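Side-chain contacts in uncharacterized protein YLR132C (Kluyveromyces marxianus, PDB 6PFQ), which is the U6 snRNA phosphodiesterase Usb1, a 2H-superfamily member that probably acts as an exonuclease: residues 126-129 and 130-134; 16-20 and 21-25. One frame throughout, in Å; residues are numbered along the deposited sequence.

From the N terminus, strand 9-16 runs into interaction 2 (16-20 with 21-25), where the chain turns into helix 20-39. Much later interaction 1 (126-129 with 130-134) falls in the middle of helix 121-137. Each contact is local, joining residues three to five apart, and the two follow in series, neither nesting nor crossing. Their centres are 27 Å apart and they do not touch. Strand 59-68 links them: Leu16 pairs with its Leu59 through backbone hydrogen bonds, and Leu127 packs on its Leu63. The same strand carries Ser62, which with His60, Asn152, His154 and Ser156 binds UMP in this protein.

Interaction 1 (126-129 and 130-134); sequences RLKP and VLSIV
Midway along helix 121-137, where Pro129 interrupts the backbone bonding, Leu127, Lys128 and Pro129 each hand a carbonyl to the residue four places on. Leu131 N reaches Leu127 O at 2.9 Å. The Ser132 N to Lys128 O bond is equally short at 2.9 Å. Ile133 N bonds to Pro129 O at a longer 3.2 Å. Pro129 has no N-H to give to the turn before, and the helix is kinked there.

The helix is amphipathic. On its outer side Ser132 folds back over the preceding turn: with OG beside the backbone N (chi1 -71°), the hydroxyl comes within 3.1 Å of Lys128 O, a possible second bond to that carbonyl, although its proton has another acceptor within reach. A small hydroxyl suits this solvent-facing place, as does the long chain of Lys128, which touches Leu150.

On the inner side Val130 has CG2 anti to its carbonyl carbon, and this methyl lies 4.2 Å from Leu127 CD2. The two branched side chains form one apolar ridge: Leu127 packs on Leu63 of strand 59-68, while Val130 meets Leu89. Ile133 curls toward Pro129 O, its CD1 at 3.4 Å, and rests on Glu85 and Ile86 of helix 72-88. Leu131 leans on Leu150, its side chain about 7 Å from that of Asn152, a UMP-binding residue.

Interaction 2 (16-20 and 21-25); sequences LRLDS and KQQQI
Asp19 and Gln22 bond to each other in both directions, forming a capping box at the start of helix 20-39. Asp19 OD1 takes the N-H of Gln22 at 2.7 Å, almost straight at 170°; CG sits between the backbone N and the carbonyl carbon (chi1 66°), which turns the short carboxylate over the first helical turn. In return Gln22 OE1 receives Asp19 N at 2.9 Å, in the carbonyl plane on a lone pair, a span that the longer glutamine chain can cover.

Next along, Gln23 NE2 donates to Leu18 O at 3.0 Å from above the carbonyl plane, while its CG lies 3.8 Å from Leu18 CB. Cutting Gln23 back to an alanine would probably leave Leu18 O without this amide partner and open a gap beside Leu18 CB.

Farther out, a water donates to both Gln22 OE1 and Arg17 O, and Gln22 NE2 bonds to Asn197 O, so the box glutamine is held at both ends of its amide. Leu18, set against the aliphatic parts of Gln22 and Gln23, also packs on Phe200, Leu198 and Leu59. Placed at the helix N terminus, the carboxylate of Asp19 is likely to be stabilised in its charged form.

Interaction 1 (126-129 and 130-134)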
loop_
_atom_site.group_PDB
_atom_site.type_symbol
_atom_site.label_atom_id
_atom_site.label_comp_id
_atom_site.label_asym_id
_atom_site.label_seq_id
_atom_site.Cartn_x
_atom_site.Cartn_y
_atom_site.Cartn_z
ATOM N N ARG A 126 0.530 7.680 -14.557
ATOM C CA ARG A 126 -0.700 7.087 -15.077
ATOM C C ARG A 126 -1.809 7.041 -14.035
ATOM O O ARG A 126 -2.987 7.038 -14.401
ATOM C CB ARG A 126 -0.431 5.680 -15.599
ATOM C CG ARG A 126 0.455 5.660 -16.840
ATOM C CD ARG A 126 -0.160 6.481 -17.976
ATOM N NE ARG A 126 0.438 6.092 -19.255
ATOM C CZ ARG A 126 0.631 6.901 -20.292
ATOM N NH1 ARG A 126 0.300 8.180 -20.220
ATOM N NH2 ARG A 126 1.168 6.425 -21.405
ATOM N N LEU A 127 -1.474 7.044 -12.746
ATOM C CA LEU A 127 -2.508 7.083 -11.731
ATOM C C LEU A 127 -2.959 8.503 -11.397
ATOM O O LEU A 127 -3.990 8.678 -10.730
ATOM C CB LEU A 127 -2.002 6.363 -10.452
ATOM C CG LEU A 127 -2.030 4.842 -10.558
ATOM C CD1 LEU A 127 -1.295 4.216 -9.392
ATOM C CD2 LEU A 127 -3.520 4.387 -10.567
ATOM N N LYS A 128 -2.214 9.519 -11.819
ATOM C CA LYS A 128 -2.617 10.890 -11.515
ATOM C C LYS A 128 -4.065 11.199 -11.882
ATOM O O LYS A 128 -4.759 11.815 -11.056
ATOM C CB LYS A 128 -1.673 11.881 -12.208
ATOM C CG LYS A 128 -1.977 13.319 -11.851
ATOM C CD LYS A 128 -0.899 14.242 -12.404
ATOM C CE LYS A 128 -1.159 15.692 -12.008
ATOM N NZ LYS A 128 -0.986 15.895 -10.540
ATOM N N PRO A 129 -4.595 10.787 -13.036
ATOM C CA PRO A 129 -6.006 11.115 -13.318
ATOM C C PRO A 129 -6.975 10.399 -12.392
ATOM O O PRO A 129 -8.045 10.940 -12.105
ATOM C CB PRO A 129 -6.195 10.699 -14.784
ATOM C CG PRO A 129 -4.857 10.451 -15.316
ATOM C CD PRO A 129 -3.938 10.147 -14.186
ATOM N N VAL A 130 -6.617 9.203 -11.902
ATOM C CA VAL A 130 -7.433 8.516 -10.903
ATOM C C VAL A 130 -7.421 9.282 -9.587
ATOM O O VAL A 130 -8.468 9.546 -8.995
ATOM C CB VAL A 130 -6.928 7.071 -10.711
ATOM C CG1 VAL A 130 -7.689 6.352 -9.598
ATOM C CG2 VAL A 130 -6.998 6.293 -12.036
ATOM N N LEU A 131 -6.227 9.640 -9.092
ATOM C CA LEU A 131 -6.178 10.400 -7.846
ATOM C C LEU A 131 -6.951 11.709 -7.974
ATOM O O LEU A 131 -7.596 12.156 -7.017
ATOM C CB LEU A 131 -4.723 10.669 -7.459
ATOM C CG LEU A 131 -3.923 9.396 -7.118
ATOM C CD1 LEU A 131 -2.580 9.853 -6.561
ATOM C CD2 LEU A 131 -4.639 8.548 -6.104
ATOM N N SER A 132 -6.895 12.338 -9.154
ATOM C CA SER A 132 -7.618 13.594 -9.325
ATOM C C SER A 132 -9.110 13.401 -9.127
ATOM O O SER A 132 -9.767 14.237 -8.503
ATOM C CB SER A 132 -7.336 14.195 -10.699
ATOM O OG SER A 132 -6.009 14.666 -10.744
ATOM N N ILE A 133 -9.656 12.297 -9.638
ATOM C CA ILE A 133 -11.069 11.998 -9.437
ATOM C C ILE A 133 -11.374 11.787 -7.959
ATOM O O ILE A 133 -12.377 12.297 -7.438
ATOM C CB ILE A 133 -11.455 10.761 -10.272
ATOM C CG1 ILE A 133 -11.385 11.101 -11.767
ATOM C CG2 ILE A 133 -12.865 10.287 -9.900
ATOM C CD1 ILE A 133 -11.243 9.906 -12.644
ATOM N N VAL A 134 -10.511 11.036 -7.253
ATOM C CA VAL A 134 -10.713 10.820 -5.820
ATOM C C VAL A 134 -10.707 12.144 -5.068
ATOM O O VAL A 134 -11.564 12.393 -4.206
ATOM C CB VAL A 134 -9.653 9.844 -5.252
ATOM C CG1 VAL A 134 -9.861 9.671 -3.717
ATOM C CG2 VAL A 134 -9.748 8.488 -5.961
#

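Interaction 2 (16-20 and 21-25)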
loop_
_atom_site.group_PDB
_atom_site.type_symbol
_atom_site.label_atom_id
_atom_site.label_comp_id
_atom_site.label_asym_id
_atom_site.label_seq_id
_atom_site.Cartn_x
_atom_site.Cartn_y
_atom_site.Cartn_z
ATOM N N LEU A 16 -2.904 -6.548 -6.576
ATOM C CA LEU A 16 -1.734 -7.099 -7.272
ATOM C C LEU A 16 -1.592 -8.575 -6.905
ATOM O O LEU A 16 -1.152 -8.913 -5.800
ATOM C CB LEU A 16 -0.441 -6.350 -6.900
ATOM C CG LEU A 16 -0.525 -4.825 -6.893
ATOM C CD1 LEU A 16 0.826 -4.278 -6.418
ATOM C CD2 LEU A 16 -0.843 -4.316 -8.321
ATOM N N ARG A 17 -1.974 -9.460 -7.815
ATOM C CA ARG A 17 -1.825 -10.888 -7.574
ATOM C C ARG A 17 -0.463 -11.323 -8.088
ATOM O O ARG A 17 -0.134 -11.071 -9.249
ATOM C CB ARG A 17 -2.965 -11.664 -8.230
ATOM C CG ARG A 17 -4.352 -11.292 -7.638
ATOM C CD ARG A 17 -5.514 -11.927 -8.426
ATOM N NE ARG A 17 -5.209 -13.327 -8.695
ATOM C CZ ARG A 17 -5.565 -14.324 -7.884
ATOM N NH1 ARG A 17 -6.242 -14.067 -6.769
ATOM N NH2 ARG A 17 -5.233 -15.565 -8.179
ATOM N N LEU A 18 0.348 -11.908 -7.205
ATOM C CA LEU A 18 1.706 -12.325 -7.549
ATOM C C LEU A 18 1.704 -13.695 -8.198
ATOM O O LEU A 18 0.969 -14.597 -7.783
ATOM C CB LEU A 18 2.605 -12.377 -6.302
ATOM C CG LEU A 18 3.214 -11.069 -5.783
ATOM C CD1 LEU A 18 2.145 -10.053 -5.415
ATOM C CD2 LEU A 18 4.124 -11.382 -4.621
ATOM N N ASP A 19 2.529 -13.851 -9.212
ATOM C CA ASP A 19 2.706 -15.170 -9.781
ATOM C C ASP A 19 3.741 -15.923 -8.970
ATOM O O ASP A 19 4.333 -15.401 -8.024
ATOM C CB ASP A 19 3.101 -15.092 -11.258
ATOM C CG ASP A 19 4.464 -14.461 -11.484
ATOM O OD1 ASP A 19 5.327 -14.422 -10.595
ATOM O OD2 ASP A 19 4.697 -14.012 -12.607
ATOM N N SER A 20 3.966 -17.179 -9.359
ATOM C CA SER A 20 4.874 -18.041 -8.615
ATOM C C SER A 20 6.273 -17.443 -8.502
ATOM O O SER A 20 6.877 -17.464 -7.420
ATOM C CB SER A 20 4.929 -19.412 -9.289
ATOM O OG SER A 20 5.867 -20.207 -8.628
ATOM N N LYS A 21 6.808 -16.901 -9.604
ATOM C CA LYS A 21 8.158 -16.344 -9.544
ATOM C C LYS A 21 8.218 -15.133 -8.610
ATOM O O LYS A 21 9.164 -14.989 -7.833
ATOM C CB LYS A 21 8.648 -15.935 -10.928
ATOM C CG LYS A 21 10.031 -15.302 -10.862
ATOM C CD LYS A 21 10.688 -15.117 -12.224
ATOM C CE LYS A 21 12.201 -14.983 -12.074
ATOM N NZ LYS A 21 12.778 -15.964 -11.092
ATOM N N GLN A 22 7.222 -14.262 -8.682
ATOM C CA GLN A 22 7.208 -13.094 -7.804
ATOM C C GLN A 22 7.098 -13.515 -6.336
ATOM O O GLN A 22 7.709 -12.909 -5.446
ATOM C CB GLN A 22 6.049 -12.199 -8.220
ATOM C CG GLN A 22 6.244 -11.619 -9.623
ATOM C CD GLN A 22 5.011 -10.918 -10.083
ATOM O OE1 GLN A 22 3.908 -11.419 -9.886
ATOM N NE2 GLN A 22 5.173 -9.722 -10.645
ATOM N N GLN A 23 6.311 -14.547 -6.054
ATOM C CA GLN A 23 6.220 -15.018 -4.671
ATOM C C GLN A 23 7.574 -15.473 -4.149
ATOM O O GLN A 23 7.934 -15.174 -3.000
ATOM C CB GLN A 23 5.199 -16.158 -4.569
ATOM C CG GLN A 23 3.780 -15.736 -4.903
ATOM C CD GLN A 23 2.863 -16.954 -5.140
ATOM O OE1 GLN A 23 3.203 -18.081 -4.771
ATOM N NE2 GLN A 23 1.717 -16.727 -5.783
ATOM N N GLN A 24 8.339 -16.201 -4.986
ATOM C CA GLN A 24 9.634 -16.736 -4.559
ATOM C C GLN A 24 10.654 -15.633 -4.377
ATOM O O GLN A 24 11.516 -15.716 -3.487
ATOM C CB GLN A 24 10.167 -17.738 -5.590
ATOM C CG GLN A 24 9.224 -18.863 -5.898
ATOM C CD GLN A 24 9.766 -19.771 -6.988
ATOM O OE1 GLN A 24 10.955 -19.724 -7.319
ATOM N NE2 GLN A 24 8.897 -20.592 -7.555
ATOM N N ILE A 25 10.611 -14.622 -5.256
ATOM C CA ILE A 25 11.473 -13.458 -5.073
ATOM C C ILE A 25 11.129 -12.761 -3.761
ATOM O O ILE A 25 12.010 -12.395 -2.976
ATOM C CB ILE A 25 11.355 -12.534 -6.300
ATOM C CG1 ILE A 25 12.073 -13.232 -7.472
ATOM C CG2 ILE A 25 11.971 -11.143 -6.048
ATOM C CD1 ILE A 25 11.912 -12.535 -8.745
HETATM O O HOH W 1 1.681 -11.274 -11.587
#